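Local coordinates for protein copper-containing nitrite reductase (Hyphomicrobium denitrificans 1NES1, PDB 6TFO) that probably reduces nitrite to nitric oxide with electrons from cytochrome c, using copper ions held in a trimeric multidomain enzyme, at residues G197-V202 with L279-P284; P256-Y261 with A401-F406; K165-D170 with V204-E209; D225-T230 with V260-T265. One frame throughout, in Å; residues are numbered along the deposited sequence.

Contact 1: G197-V202 with L279-P284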
loop_
_atom_site.group_PDB
_atom_site.type_symbol
_atom_site.label_atom_id
_atom_site.label_comp_id
_atom_site.label_asym_id
_atom_site.label_seq_id
_atom_site.Cartn_x
_atom_site.Cartn_y
_atom_site.Cartn_z
ATOM N N GLY C 197 -18.870 14.217 37.968
ATOM C CA GLY C 197 -19.816 13.712 38.982
ATOM C C GLY C 197 -20.177 14.787 40.010
ATOM O O GLY C 197 -19.688 15.916 39.945
ATOM N N PRO C 198 -21.087 14.487 40.964
ATOM C CA PRO C 198 -21.480 15.464 41.977
ATOM C C PRO C 198 -20.259 16.004 42.727
ATOM O O PRO C 198 -19.352 15.230 42.963
ATOM C CB PRO C 198 -22.412 14.665 42.898
ATOM C CG PRO C 198 -22.989 13.611 41.979
ATOM C CD PRO C 198 -21.828 13.224 41.090
ATOM N N PHE C 199 -20.250 17.308 43.022
ATOM C CA PHE C 199 -19.282 17.961 43.944
ATOM C C PHE C 199 -19.626 17.551 45.388
ATOM O O PHE C 199 -20.694 17.897 45.881
ATOM C CB PHE C 199 -19.292 19.484 43.767
ATOM C CG PHE C 199 -18.160 20.204 44.455
ATOM C CD1 PHE C 199 -18.196 20.445 45.823
ATOM C CD2 PHE C 199 -17.062 20.643 43.730
ATOM C CE1 PHE C 199 -17.152 21.110 46.448
ATOM C CE2 PHE C 199 -16.020 21.308 44.358
ATOM C CZ PHE C 199 -16.066 21.540 45.714
ATOM N N LEU C 200 -18.757 16.771 46.015
ATOM C CA LEU C 200 -18.933 16.295 47.407
ATOM C C LEU C 200 -18.172 17.246 48.341
ATOM O O LEU C 200 -16.988 17.546 48.081
ATOM C CB LEU C 200 -18.425 14.860 47.513
ATOM C CG LEU C 200 -19.007 13.889 46.488
ATOM C CD1 LEU C 200 -18.396 12.502 46.663
ATOM C CD2 LEU C 200 -20.527 13.827 46.606
ATOM N N ARG C 201 -18.867 17.745 49.361
ATOM C CA ARG C 201 -18.365 18.786 50.299
ATOM C C ARG C 201 -18.642 18.296 51.720
ATOM O O ARG C 201 -19.826 18.126 52.085
ATOM C CB ARG C 201 -19.045 20.130 50.016
ATOM C CG ARG C 201 -18.272 21.325 50.550
ATOM C CD ARG C 201 -18.747 22.615 49.914
ATOM N NE ARG C 201 -17.873 23.746 50.231
ATOM C CZ ARG C 201 -17.763 24.857 49.500
ATOM N NH1 ARG C 201 -18.439 25.006 48.373
ATOM N NH2 ARG C 201 -16.944 25.810 49.893
ATOM N N VAL C 202 -17.582 17.996 52.451
ATOM C CA VAL C 202 -17.639 17.594 53.877
ATOM C C VAL C 202 -16.630 18.445 54.666
ATOM O O VAL C 202 -15.900 19.287 54.062
ATOM C CB VAL C 202 -17.378 16.082 54.015
ATOM C CG1 VAL C 202 -18.434 15.281 53.265
ATOM C CG2 VAL C 202 -15.963 15.691 53.582
ATOM N N LEU C 279 -14.988 15.898 42.113
ATOM C CA LEU C 279 -14.197 16.530 43.209
ATOM C C LEU C 279 -14.896 16.304 44.555
ATOM O O LEU C 279 -16.136 16.405 44.612
ATOM C CB LEU C 279 -14.034 18.023 42.918
ATOM C CG LEU C 279 -13.018 18.398 41.843
ATOM C CD1 LEU C 279 -12.930 19.908 41.704
ATOM C CD2 LEU C 279 -11.645 17.817 42.131
ATOM N N LEU C 280 -14.105 15.948 45.569
ATOM C CA LEU C 280 -14.437 15.919 47.022
ATOM C C LEU C 280 -13.632 17.026 47.710
ATOM O O LEU C 280 -12.380 16.901 47.731
ATOM C CB LEU C 280 -14.060 14.547 47.608
ATOM C CG LEU C 280 -14.174 14.407 49.123
ATOM C CD1 LEU C 280 -15.633 14.581 49.559
ATOM C CD2 LEU C 280 -13.602 13.080 49.589
ATOM N N LEU C 281 -14.312 18.063 48.206
ATOM C CA LEU C 281 -13.731 19.086 49.131
ATOM C C LEU C 281 -13.918 18.597 50.564
ATOM O O LEU C 281 -15.094 18.440 50.990
ATOM C CB LEU C 281 -14.420 20.444 48.939
ATOM C CG LEU C 281 -13.895 21.592 49.799
ATOM C CD1 LEU C 281 -12.430 21.869 49.530
ATOM C CD2 LEU C 281 -14.712 22.853 49.560
ATOM N N VAL C 282 -12.810 18.308 51.246
ATOM C CA VAL C 282 -12.776 18.131 52.726
ATOM C C VAL C 282 -12.354 19.482 53.314
ATOM O O VAL C 282 -11.165 19.815 53.255
ATOM C CB VAL C 282 -11.852 16.971 53.127
ATOM C CG1 VAL C 282 -11.872 16.726 54.621
ATOM C CG2 VAL C 282 -12.231 15.702 52.390
ATOM N N GLU C 283 -13.324 20.278 53.773
ATOM C CA GLU C 283 -13.074 21.636 54.323
ATOM C C GLU C 283 -12.209 21.538 55.579
ATOM O O GLU C 283 -12.405 20.672 56.428
ATOM C CB GLU C 283 -14.386 22.338 54.654
ATOM C CG GLU C 283 -15.079 22.951 53.449
ATOM C CD GLU C 283 -16.225 23.860 53.855
ATOM O OE1 GLU C 283 -16.184 24.347 54.990
ATOM O OE2 GLU C 283 -17.145 24.088 53.048
ATOM N N PRO C 284 -11.223 22.437 55.762
ATOM C CA PRO C 284 -10.495 22.510 57.030
ATOM C C PRO C 284 -11.455 23.055 58.104
ATOM O O PRO C 284 -12.500 23.564 57.729
ATOM C CB PRO C 284 -9.332 23.468 56.707
ATOM C CG PRO C 284 -9.868 24.363 55.599
ATOM C CD PRO C 284 -10.822 23.490 54.813
#
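L200 and V202 pair with the backbone of L281 and its neighbours as two parallel strands. L281 serves both: its N gives a hydrogen bond to L200 O (2.7 Å) and its O takes one from V202 N. L200 N to L279 O and E283 N to V202 O extend the pattern at either end, in the alternation usual for parallel strands.

The apolar contacts fall on two faces. On one, the end of L280 leans in (CG anti to the backbone N, chi1 173°), and its CD1 presses on L200 CB at 3.5 Å, a tight contact, while CG2 of V202 meets CG2 of V282 at 3.9 Å. Branched aliphatic residues suit this interior side. On the other, the F199 ring approaches L281 CB obliquely, with CE1 3.8 Å away.

The charged contact lies on the F199 side. With its chain extended from CG to NE, R201 runs alongside L281, whose CD2 lies over one guanidinium face, and NE reaches the anti lone pair of E283 OE2 at 2.9 Å. The two planar groups stand 77° apart, giving one bond. R201 NH1 has its stronger partner in E294 and also bonds P156 O, while E283 OE2 accepts from I159 N as well. A leucine in place of R201 would probably leave the carboxylates of E283 and E294 without their shared positive mate.

Strand 200-203 edges its sheet; strand 277-283 is flanked on its other side by the antiparallel strand 257-262. F355 of strand 351-360 touches R201, L279 and L281, and I169 of strand 166-181 touches L200.

Contact 2: P256-Y261 with A401-F406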
loop_
_atom_site.group_PDB
_atom_site.type_symbol
_atom_site.label_atom_id
_atom_site.label_comp_id
_atom_site.label_asym_id
_atom_site.label_seq_id
_atom_site.Cartn_x
_atom_site.Cartn_y
_atom_site.Cartn_z
ATOM N N PRO C 256 -7.875 17.629 55.217
ATOM C CA PRO C 256 -8.475 18.664 54.390
ATOM C C PRO C 256 -7.695 18.766 53.075
ATOM O O PRO C 256 -6.488 18.521 53.061
ATOM C CB PRO C 256 -8.322 19.966 55.192
ATOM C CG PRO C 256 -7.771 19.548 56.536
ATOM C CD PRO C 256 -7.116 18.199 56.341
ATOM N N GLY C 257 -8.409 19.149 52.025
ATOM C CA GLY C 257 -7.924 19.115 50.638
ATOM C C GLY C 257 -9.061 19.126 49.635
ATOM O O GLY C 257 -10.229 18.930 50.034
ATOM N N ILE C 258 -8.715 19.404 48.380
ATOM C CA ILE C 258 -9.628 19.328 47.206
ATOM C C ILE C 258 -9.191 18.089 46.406
ATOM O O ILE C 258 -8.090 18.064 45.842
ATOM C CB ILE C 258 -9.653 20.667 46.435
ATOM C CG1 ILE C 258 -10.608 20.601 45.242
ATOM C CG2 ILE C 258 -8.257 21.141 46.038
ATOM C CD1 ILE C 258 -12.037 20.355 45.629
ATOM N N PHE C 259 -9.987 17.030 46.482
ATOM C CA PHE C 259 -9.593 15.665 46.055
ATOM C C PHE C 259 -10.376 15.274 44.799
ATOM O O PHE C 259 -11.610 15.464 44.777
ATOM C CB PHE C 259 -9.831 14.683 47.205
ATOM C CG PHE C 259 -8.973 14.961 48.410
ATOM C CD1 PHE C 259 -7.620 14.658 48.399
ATOM C CD2 PHE C 259 -9.512 15.546 49.545
ATOM C CE1 PHE C 259 -6.825 14.918 49.504
ATOM C CE2 PHE C 259 -8.718 15.808 50.649
ATOM C CZ PHE C 259 -7.374 15.502 50.625
ATOM N N VAL C 260 -9.706 14.757 43.769
ATOM C CA VAL C 260 -10.462 14.110 42.658
ATOM C C VAL C 260 -10.858 12.728 43.180
ATOM O O VAL C 260 -10.066 12.129 43.942
ATOM C CB VAL C 260 -9.762 14.087 41.282
ATOM C CG1 VAL C 260 -8.442 14.843 41.234
ATOM C CG2 VAL C 260 -9.642 12.681 40.708
ATOM N N TYR C 261 -12.104 12.344 42.927
ATOM C CA TYR C 261 -12.571 10.938 43.014
ATOM C C TYR C 261 -12.865 10.472 41.578
ATOM O O TYR C 261 -13.132 11.337 40.682
ATOM C CB TYR C 261 -13.764 10.807 43.961
ATOM C CG TYR C 261 -15.073 11.378 43.470
ATOM C CD1 TYR C 261 -15.407 12.703 43.694
ATOM C CD2 TYR C 261 -16.000 10.582 42.802
ATOM C CE1 TYR C 261 -16.614 13.226 43.257
ATOM C CE2 TYR C 261 -17.213 11.095 42.364
ATOM C CZ TYR C 261 -17.527 12.422 42.603
ATOM O OH TYR C 261 -18.717 12.960 42.183
ATOM N N ALA C 401 -6.060 18.192 41.615
ATOM C CA ALA C 401 -6.989 19.340 41.635
ATOM C C ALA C 401 -6.283 20.481 42.352
ATOM O O ALA C 401 -5.242 20.243 42.958
ATOM C CB ALA C 401 -8.287 18.969 42.316
ATOM N N THR C 402 -6.820 21.678 42.185
ATOM C CA THR C 402 -6.344 22.933 42.793
ATOM C C THR C 402 -7.562 23.817 43.073
ATOM O O THR C 402 -8.710 23.431 42.700
ATOM C CB THR C 402 -5.312 23.658 41.914
ATOM O OG1 THR C 402 -4.689 24.695 42.684
ATOM C CG2 THR C 402 -5.911 24.294 40.684
ATOM N N ILE C 403 -7.295 24.928 43.752
ATOM C CA ILE C 403 -8.254 26.029 43.982
ATOM C C ILE C 403 -7.556 27.290 43.505
ATOM O O ILE C 403 -6.385 27.473 43.860
ATOM C CB ILE C 403 -8.635 26.097 45.467
ATOM C CG1 ILE C 403 -9.400 24.842 45.898
ATOM C CG2 ILE C 403 -9.397 27.376 45.762
ATOM C CD1 ILE C 403 -9.527 24.677 47.397
ATOM N N VAL C 404 -8.229 28.085 42.693
ATOM C CA VAL C 404 -7.764 29.446 42.333
ATOM C C VAL C 404 -8.879 30.407 42.742
ATOM O O VAL C 404 -10.054 30.012 42.661
ATOM C CB VAL C 404 -7.418 29.573 40.840
ATOM C CG1 VAL C 404 -6.289 28.634 40.443
ATOM C CG2 VAL C 404 -8.637 29.366 39.958
ATOM N N ASP C 405 -8.514 31.605 43.188
ATOM C CA ASP C 405 -9.478 32.719 43.355
ATOM C C ASP C 405 -8.863 33.988 42.769
ATOM O O ASP C 405 -7.633 34.061 42.616
ATOM C CB ASP C 405 -9.947 32.844 44.808
ATOM C CG ASP C 405 -8.851 33.035 45.845
ATOM O OD1 ASP C 405 -8.152 34.096 45.787
ATOM O OD2 ASP C 405 -8.718 32.128 46.713
ATOM N N PHE C 406 -9.718 34.929 42.418
ATOM C CA PHE C 406 -9.334 36.261 41.910
ATOM C C PHE C 406 -10.535 37.182 42.110
ATOM O O PHE C 406 -11.678 36.679 42.279
ATOM C CB PHE C 406 -8.879 36.149 40.456
ATOM C CG PHE C 406 -9.854 35.408 39.576
ATOM C CD1 PHE C 406 -9.799 34.029 39.466
ATOM C CD2 PHE C 406 -10.841 36.093 38.886
ATOM C CE1 PHE C 406 -10.706 33.350 38.676
ATOM C CE2 PHE C 406 -11.762 35.410 38.110
ATOM C CZ PHE C 406 -11.687 34.040 38.004
#
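I258 and A401 bring together two cupredoxin-type beta domains, one sheet carrying strand 257-262 and the other strand 400-407. The strands run at 138° to each other, 6.4 Å apart at closest, and no hydrogen bond joins them, so this is packing between sheets and not an extension of either.

I258 is the main contributor, pointing toward the other strand. CG1 lies anti to the backbone N (chi1 -179°), which takes it to A401 CB at 4.1 Å and puts CG2 against I403. Alanine suits the point of nearest backbone approach, where I258 CA and A401 CA are 6.2 Å apart: its single side-chain carbon fits there, with A401 CB 3.6 Å from I258 O. I403 starts off to the flank, but its side chain bends in, crossing that of I258 at a slant.

L279 and F355 close round this apolar cluster, touching I258 from strands 277-283 and 351-360. The backbone edge of I258 and V260 is taken up by Q392 of the second subunit, whose amide accepts from V260 N and donates to I258 O. In I403, CG1 comes 3.9 Å from I258 CG2, and CD1 beyond it sits 4.0 Å from that same methyl.

Contact 3: K165-D170 with V204-E209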
loop_
_atom_site.group_PDB
_atom_site.type_symbol
_atom_site.label_atom_id
_atom_site.label_comp_id
_atom_site.label_asym_id
_atom_site.label_seq_id
_atom_site.Cartn_x
_atom_site.Cartn_y
_atom_site.Cartn_z
ATOM N N LYS C 165 -19.429 15.257 61.915
ATOM C CA LYS C 165 -20.629 14.382 62.019
ATOM C C LYS C 165 -20.560 13.282 60.953
ATOM O O LYS C 165 -19.638 13.307 60.105
ATOM C CB LYS C 165 -21.916 15.203 61.881
ATOM C CG LYS C 165 -22.152 15.768 60.494
ATOM C CD LYS C 165 -23.140 16.893 60.418
ATOM C CE LYS C 165 -23.795 16.966 59.053
ATOM N NZ LYS C 165 -25.173 17.501 59.122
ATOM N N THR C 166 -21.514 12.356 61.008
ATOM C CA THR C 166 -21.742 11.325 59.972
ATOM C C THR C 166 -22.530 11.961 58.823
ATOM O O THR C 166 -23.601 12.522 59.097
ATOM C CB THR C 166 -22.445 10.105 60.568
ATOM O OG1 THR C 166 -21.485 9.449 61.393
ATOM C CG2 THR C 166 -22.964 9.150 59.516
ATOM N N VAL C 167 -21.996 11.879 57.597
ATOM C CA VAL C 167 -22.602 12.406 56.333
ATOM C C VAL C 167 -22.854 11.226 55.378
ATOM O O VAL C 167 -21.883 10.543 54.997
ATOM C CB VAL C 167 -21.692 13.466 55.674
ATOM C CG1 VAL C 167 -22.317 14.067 54.427
ATOM C CG2 VAL C 167 -21.324 14.566 56.633
ATOM N N ARG C 168 -24.109 11.010 54.989
ATOM C CA ARG C 168 -24.495 9.984 53.983
ATOM C C ARG C 168 -24.393 10.619 52.596
ATOM O O ARG C 168 -25.018 11.676 52.375
ATOM C CB ARG C 168 -25.915 9.459 54.205
ATOM C CG ARG C 168 -26.264 8.240 53.365
ATOM C CD ARG C 168 -27.693 8.262 52.867
ATOM N NE ARG C 168 -27.938 7.191 51.910
ATOM C CZ ARG C 168 -28.573 6.046 52.162
ATOM N NH1 ARG C 168 -29.056 5.774 53.358
ATOM N NH2 ARG C 168 -28.725 5.162 51.194
ATOM N N ILE C 169 -23.607 10.002 51.714
ATOM C CA ILE C 169 -23.477 10.410 50.287
ATOM C C ILE C 169 -24.018 9.263 49.421
ATOM O O ILE C 169 -23.617 8.075 49.652
ATOM C CB ILE C 169 -22.014 10.802 49.965
ATOM C CG1 ILE C 169 -21.542 11.978 50.832
ATOM C CG2 ILE C 169 -21.848 11.093 48.477
ATOM C CD1 ILE C 169 -20.115 12.421 50.593
ATOM N N ASP C 170 -24.890 9.602 48.471
ATOM C CA ASP C 170 -25.463 8.647 47.489
ATOM C C ASP C 170 -24.917 8.953 46.096
ATOM O O ASP C 170 -25.194 10.044 45.602
ATOM C CB ASP C 170 -26.989 8.700 47.518
ATOM C CG ASP C 170 -27.499 8.047 48.781
ATOM O OD1 ASP C 170 -27.330 6.819 48.912
ATOM O OD2 ASP C 170 -27.965 8.785 49.660
ATOM N N VAL C 204 -13.419 18.225 57.542
ATOM C CA VAL C 204 -12.422 17.271 58.115
ATOM C C VAL C 204 -13.001 16.733 59.428
ATOM O O VAL C 204 -13.739 17.493 60.124
ATOM C CB VAL C 204 -11.020 17.879 58.300
ATOM C CG1 VAL C 204 -10.991 19.047 59.292
ATOM C CG2 VAL C 204 -10.003 16.802 58.671
ATOM N N GLY C 205 -12.715 15.466 59.737
ATOM C CA GLY C 205 -13.266 14.772 60.918
ATOM C C GLY C 205 -14.587 14.081 60.633
ATOM O O GLY C 205 -14.890 13.116 61.354
ATOM N N ASP C 206 -15.344 14.523 59.623
ATOM C CA ASP C 206 -16.626 13.882 59.228
ATOM C C ASP C 206 -16.413 12.383 58.967
ATOM O O ASP C 206 -15.308 11.990 58.538
ATOM C CB ASP C 206 -17.250 14.544 58.002
ATOM C CG ASP C 206 -17.965 15.842 58.309
ATOM O OD1 ASP C 206 -18.143 16.118 59.487
ATOM O OD2 ASP C 206 -18.340 16.561 57.357
ATOM N N THR C 207 -17.440 11.584 59.259
ATOM C CA THR C 207 -17.547 10.154 58.869
ATOM C C THR C 207 -18.489 10.080 57.657
ATOM O O THR C 207 -19.655 10.514 57.780
ATOM C CB THR C 207 -17.958 9.305 60.083
ATOM O OG1 THR C 207 -16.791 9.187 60.897
ATOM C CG2 THR C 207 -18.445 7.916 59.733
ATOM N N VAL C 208 -17.982 9.606 56.517
ATOM C CA VAL C 208 -18.731 9.536 55.223
ATOM C C VAL C 208 -19.289 8.119 55.089
ATOM O O VAL C 208 -18.482 7.143 55.151
ATOM C CB VAL C 208 -17.854 9.937 54.019
ATOM C CG1 VAL C 208 -18.545 9.661 52.697
ATOM C CG2 VAL C 208 -17.418 11.400 54.096
ATOM N N GLU C 209 -20.622 8.030 55.021
ATOM C CA GLU C 209 -21.400 6.798 54.744
ATOM C C GLU C 209 -21.768 6.838 53.264
ATOM O O GLU C 209 -22.768 7.511 52.904
ATOM C CB GLU C 209 -22.650 6.720 55.620
ATOM C CG GLU C 209 -23.543 5.525 55.337
ATOM C CD GLU C 209 -24.868 5.587 56.077
ATOM O OE1 GLU C 209 -25.915 5.323 55.467
ATOM O OE2 GLU C 209 -24.849 5.934 57.266
#
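K165 N donates to D206 OD1 (2.9 Å), opening a parallel strand pairing. K165 O accepts from T207 N, V167 N gives to T207 O at 2.7 Å, V167 O takes E209 N, and I169 N gives to E209 O, the pairing continuing to H211. CG of D206 lies anti to the carbonyl carbon (chi1 -79°), bringing OD1 to K165 N, which meets it on the anti side.

On the inner face, I169 CD1 touches V208 CG1 at 3.8 Å, and branched residues suit this side because L200 and V202 of the neighbouring sheet pack against them. On the other face lie polar T166, T207, R168 and E209, suited to a largely exposed side, though P448 of the second subunit packs on T166 and E209.

Further out, R162 forms a salt bridge with D206 OD2, which also accepts from R203 N. An alanine at D206 would probably leave K165 N without its acceptor and R162 without its counter-charge.

R168 holds D170 side-on through NE and NH2, with NE to OD2 at 2.8 Å. Its NH1 lies a long 3.8 Å from E209 OE1, which bonds H211. R168 is thus likely tied mainly to D170, attracting E209 by charge alone.

Contact 4: D225-T230 with V260-T265. With CU (copper (II) ion), chain K; CU (copper (II) ion), chain J.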
loop_
_atom_site.group_PDB
_atom_site.type_symbol
_atom_site.label_atom_id
_atom_site.label_comp_id
_atom_site.label_asym_id
_atom_site.label_seq_id
_atom_site.Cartn_x
_atom_site.Cartn_y
_atom_site.Cartn_z
ATOM N N ASP C 225 -12.850 5.412 43.900
ATOM C CA ASP C 225 -11.622 5.730 44.662
ATOM C C ASP C 225 -11.713 7.231 44.912
ATOM O O ASP C 225 -11.853 7.971 43.917
ATOM C CB ASP C 225 -10.389 5.295 43.860
ATOM C CG ASP C 225 -9.045 5.861 44.286
ATOM O OD1 ASP C 225 -9.007 6.541 45.315
ATOM O OD2 ASP C 225 -8.037 5.612 43.563
ATOM N N PHE C 226 -11.759 7.641 46.187
ATOM C CA PHE C 226 -11.622 9.054 46.634
ATOM C C PHE C 226 -10.177 9.307 47.076
ATOM O O PHE C 226 -9.674 8.573 47.966
ATOM C CB PHE C 226 -12.520 9.359 47.829
ATOM C CG PHE C 226 -13.973 9.044 47.632
ATOM C CD1 PHE C 226 -14.820 9.973 47.061
ATOM C CD2 PHE C 226 -14.488 7.833 48.053
ATOM C CE1 PHE C 226 -16.166 9.709 46.924
ATOM C CE2 PHE C 226 -15.832 7.556 47.889
ATOM C CZ PHE C 226 -16.668 8.494 47.327
ATOM N N HIS C 227 -9.532 10.325 46.504
ATOM C CA HIS C 227 -8.135 10.689 46.848
ATOM C C HIS C 227 -8.085 11.199 48.292
ATOM O O HIS C 227 -6.962 11.251 48.837
ATOM C CB HIS C 227 -7.569 11.654 45.802
ATOM C CG HIS C 227 -7.242 10.977 44.516
ATOM N ND1 HIS C 227 -6.474 11.583 43.550
ATOM C CD2 HIS C 227 -7.549 9.740 44.053
ATOM C CE1 HIS C 227 -6.345 10.762 42.531
ATOM N NE2 HIS C 227 -6.994 9.623 42.815
ATOM N N GLY C 228 -9.249 11.532 48.873
ATOM C CA GLY C 228 -9.392 12.033 50.259
ATOM C C GLY C 228 -9.777 10.954 51.263
ATOM O O GLY C 228 -10.133 11.323 52.382
ATOM N N ALA C 229 -9.753 9.672 50.883
ATOM C CA ALA C 229 -10.037 8.521 51.777
ATOM C C ALA C 229 -8.755 7.716 51.993
ATOM O O ALA C 229 -7.932 7.606 51.048
ATOM C CB ALA C 229 -11.124 7.645 51.207
ATOM N N THR C 230 -8.601 7.163 53.200
ATOM C CA THR C 230 -7.392 6.414 53.636
ATOM C C THR C 230 -7.752 4.938 53.820
ATOM O O THR C 230 -8.596 4.656 54.671
ATOM C CB THR C 230 -6.802 7.048 54.901
ATOM O OG1 THR C 230 -6.670 8.450 54.628
ATOM C CG2 THR C 230 -5.478 6.428 55.310
ATOM N N VAL C 260 -9.706 14.757 43.769
ATOM C CA VAL C 260 -10.462 14.110 42.658
ATOM C C VAL C 260 -10.858 12.728 43.180
ATOM O O VAL C 260 -10.066 12.129 43.942
ATOM C CB VAL C 260 -9.762 14.087 41.282
ATOM C CG1 VAL C 260 -8.442 14.843 41.234
ATOM C CG2 VAL C 260 -9.642 12.681 40.708
ATOM N N TYR C 261 -12.104 12.344 42.927
ATOM C CA TYR C 261 -12.571 10.938 43.014
ATOM C C TYR C 261 -12.865 10.472 41.578
ATOM O O TYR C 261 -13.132 11.337 40.682
ATOM C CB TYR C 261 -13.764 10.807 43.961
ATOM C CG TYR C 261 -15.073 11.378 43.470
ATOM C CD1 TYR C 261 -15.407 12.703 43.694
ATOM C CD2 TYR C 261 -16.000 10.582 42.802
ATOM C CE1 TYR C 261 -16.614 13.226 43.257
ATOM C CE2 TYR C 261 -17.213 11.095 42.364
ATOM C CZ TYR C 261 -17.527 12.422 42.603
ATOM O OH TYR C 261 -18.717 12.960 42.183
ATOM N N HIS C 262 -12.742 9.165 41.346
ATOM C CA HIS C 262 -12.926 8.516 40.016
ATOM C C HIS C 262 -13.329 7.058 40.228
ATOM O O HIS C 262 -13.013 6.497 41.297
ATOM C CB HIS C 262 -11.675 8.653 39.129
ATOM C CG HIS C 262 -10.407 8.105 39.703
ATOM N ND1 HIS C 262 -10.139 6.743 39.762
ATOM C CD2 HIS C 262 -9.317 8.729 40.216
ATOM C CE1 HIS C 262 -8.954 6.544 40.313
ATOM N NE2 HIS C 262 -8.425 7.762 40.610
ATOM N N CYS C 263 -13.972 6.467 39.230
ATOM C CA CYS C 263 -14.171 4.997 39.151
ATOM C C CYS C 263 -12.799 4.301 39.166
ATOM O O CYS C 263 -11.829 4.876 38.649
ATOM C CB CYS C 263 -14.973 4.639 37.909
ATOM S SG CYS C 263 -15.393 2.882 37.818
ATOM N N ALA C 264 -12.707 3.131 39.794
ATOM C CA ALA C 264 -11.465 2.330 39.890
ATOM C C ALA C 264 -11.788 0.866 39.588
ATOM O O ALA C 264 -11.283 0.007 40.312
ATOM C CB ALA C 264 -10.846 2.489 41.245
ATOM N N THR C 265 -12.643 0.634 38.582
ATOM C CA THR C 265 -12.922 -0.686 37.943
ATOM C C THR C 265 -12.101 -0.773 36.654
ATOM O O THR C 265 -12.140 0.137 35.823
ATOM C CB THR C 265 -14.434 -0.882 37.729
ATOM O OG1 THR C 265 -15.073 -0.805 39.005
ATOM C CG2 THR C 265 -14.773 -2.205 37.068
HETATM CU CU CU K . -6.723 8.023 41.581
HETATM CU CU CU J . -16.790 2.752 36.204
HETATM O O HOH W 1 -5.819 6.193 41.963
#
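The type 2 copper site is built here: H262 from strand 257-262 and H227 from the turn just after strand 225-226 reach one copper ion. NE2 of each imidazole binds it at 2.0 Å; the rings meet rim to rim with planes 88° apart. A water at 2.1 Å from the copper and H419 of the second subunit complete the site, so the ion lies between subunits.

D225 OD2 is 3.4 Å from the copper and does not bind it, but accepts a hydrogen bond from that water at 2.8 Å. With CG anti to the backbone N (chi1 164°), its carboxylate runs alongside the H262 ring. A pair of backbone bonds also fastens D225 to H262, the one from D225 N to H262 O being straight. H227 N donates to V260 O, which also lies over one face of the H227 ring.

H262 ND1 donates to C263 O at 2.8 Å, in the plane of the ring, which fixes its rotation. C263 SG binds the type 1 copper with H222, H271 and M276, so adjacent residues link the two metals, probably the electron path as in related enzymes.

F226 CD1 packs on Y261 CB at 3.4 Å, on the sheet face away from D225 and H262. L200 of strand 200-203 lies against both rings, helix 268-274 touches H262, and strand 225-226 is outermost in its sheet within this chain.

How the contacts relate
Contacts 1, 2 and 4 are buried, whereas contact 3 lies nearer the surface and far from the copper sites. Strand 257-262 serves contacts 2 and 4, which share V260 and Y261, and its neighbour 277-283 carries contact 1, so all three draw on one sheet. Contact 3 belongs to the sheet packed opposite, facing contact 1. Chemistry follows place: parallel pairing backed by carboxylate and guanidinium groups in contacts 1 and 3, purely apolar packing between domains in contact 2, and metal coordination by histidines in contact 4. P198 O of contact 1 bonds Y261 OH. Contacts 2, 3 and 4 also reach the second subunit.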